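Local coordinates for protein phenylalanine--tRNA ligase beta subunit (Pyrococcus horikoshii, PDB 2CXI) that attaches L-phenylalanine to its cognate tRNA in an ATP-dependent reaction, as the beta subunit of an alpha2-beta2 synthetase, at residues G222-T225 against T226-N230. Numbering follows the deposited sequence.
Sequences GRVT and TDTKN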
loop_
_atom_site.group_PDB
_atom_site.type_symbol
_atom_site.label_atom_id
_atom_site.label_comp_id
_atom_site.label_asym_id
_atom_site.label_seq_id
_atom_site.Cartn_x
_atom_site.Cartn_y
_atom_site.Cartn_z
ATOM N N GLY A 222 0.676 -6.543 22.020
ATOM C CA GLY A 222 0.453 -5.152 22.416
ATOM C C GLY A 222 0.377 -4.878 23.907
ATOM O O GLY A 222 -0.311 -3.931 24.342
ATOM N N ARG A 223 1.082 -5.674 24.717
ATOM C CA ARG A 223 1.069 -5.444 26.180
ATOM C C ARG A 223 1.633 -4.095 26.605
ATOM O O ARG A 223 2.682 -3.664 26.120
ATOM C CB ARG A 223 1.794 -6.590 26.899
ATOM C CG ARG A 223 1.062 -7.906 26.705
ATOM C CD ARG A 223 -0.172 -8.074 27.593
ATOM N NE ARG A 223 0.102 -7.924 29.029
ATOM C CZ ARG A 223 0.655 -8.859 29.791
ATOM N NH1 ARG A 223 1.028 -10.017 29.278
ATOM N NH2 ARG A 223 0.833 -8.629 31.085
ATOM N N VAL A 224 0.894 -3.390 27.459
ATOM C CA VAL A 224 1.336 -2.116 28.020
ATOM C C VAL A 224 2.187 -2.354 29.282
ATOM O O VAL A 224 1.790 -3.072 30.195
ATOM C CB VAL A 224 0.141 -1.195 28.412
ATOM C CG1 VAL A 224 0.629 0.157 28.929
ATOM C CG2 VAL A 224 -0.825 -0.973 27.222
ATOM N N THR A 225 3.353 -1.730 29.318
ATOM C CA THR A 225 4.221 -1.789 30.508
ATOM C C THR A 225 4.592 -0.354 30.880
ATOM O O THR A 225 4.213 0.590 30.174
ATOM C CB THR A 225 5.521 -2.622 30.232
ATOM O OG1 THR A 225 6.364 -1.894 29.338
ATOM C CG2 THR A 225 5.245 -3.979 29.502
ATOM N N THR A 226 5.359 -0.157 31.960
ATOM C CA THR A 226 5.882 1.197 32.220
ATOM C C THR A 226 6.898 1.672 31.152
ATOM O O THR A 226 7.236 2.852 31.130
ATOM C CB THR A 226 6.533 1.302 33.634
ATOM O OG1 THR A 226 7.571 0.326 33.719
ATOM C CG2 THR A 226 5.533 0.902 34.731
ATOM N N ASP A 227 7.386 0.777 30.277
ATOM C CA ASP A 227 8.232 1.187 29.129
ATOM C C ASP A 227 7.434 1.673 27.918
ATOM O O ASP A 227 7.990 2.275 26.978
ATOM C CB ASP A 227 9.152 0.061 28.696
ATOM C CG ASP A 227 10.202 -0.255 29.749
ATOM O OD1 ASP A 227 10.716 0.681 30.388
ATOM O OD2 ASP A 227 10.541 -1.422 30.030
ATOM N N THR A 228 6.123 1.431 27.954
ATOM C CA THR A 228 5.228 1.918 26.884
ATOM C C THR A 228 5.194 3.452 26.781
ATOM O O THR A 228 4.977 4.163 27.763
ATOM C CB THR A 228 3.811 1.324 27.057
ATOM O OG1 THR A 228 3.887 -0.096 26.865
ATOM C CG2 THR A 228 2.862 1.840 25.931
ATOM N N LYS A 229 5.448 3.946 25.577
ATOM C CA LYS A 229 5.401 5.380 25.260
ATOM C C LYS A 229 4.164 5.814 24.457
ATOM O O LYS A 229 3.673 6.942 24.613
ATOM C CB LYS A 229 6.676 5.775 24.488
ATOM C CG LYS A 229 7.955 5.693 25.346
ATOM C CD LYS A 229 9.160 6.225 24.528
ATOM C CE LYS A 229 10.477 5.970 25.273
ATOM N NZ LYS A 229 10.869 4.507 25.165
ATOM N N ASN A 230 3.674 4.920 23.583
ATOM C CA ASN A 230 2.593 5.243 22.643
ATOM C C ASN A 230 1.505 4.214 22.830
ATOM O O ASN A 230 1.755 3.026 22.698
ATOM C CB ASN A 230 3.099 5.189 21.184
ATOM C CG ASN A 230 4.277 6.126 20.947
ATOM O OD1 ASN A 230 4.192 7.317 21.227
ATOM N ND2 ASN A 230 5.399 5.576 20.465
#
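Thr225 and Thr228 are the first and last residues of a type I beta turn in the loop that runs from strand 216-217 to strand 231-237. The turn is closed by Thr228 N, which donates to Thr225 O at 3.0 Å; the donor stands well above the plane of that carbonyl, and the bond is somewhat bent at the hydrogen. Thr226 and Asp227 form the exposed corner.

Two threonine hydroxyls reinforce the turn, each serving as acceptor for a backbone amide. The chi1 of Thr225, 70°, tucks OG1 in between the backbone N and C of its own residue, and from there Thr225 OG1 reaches forward to Asp227 N at 3.0 Å. This bond, too, is clearly bent (141°), and Asp227 CB comes within 3.5 Å of Thr225 OG1. From the other end of the turn, Thr228 OG1 receives Thr225 N at 3.0 Å in a nearly straight bond (169°). The Thr228 hydroxyl also pairs with Asp146 OD2 and, facing a carboxylate, probably donates its proton there, which would tie the turn to the end of strand 140-146.

Next to this hydroxyl, the Val224 and Thr228 side chains cross at about a right angle, with Val224 CG1 3.9 Å from Thr228 CB. Val224 also packs on Leu119 of helix 116-133, while Lys149 binds Arg223 O.

A type I beta turn overlapped by an ST turn, in which the Thr225 hydroxyl bonds the amide two residues on, thus shapes this surface loop of the B3/4 amino acid-editing domain.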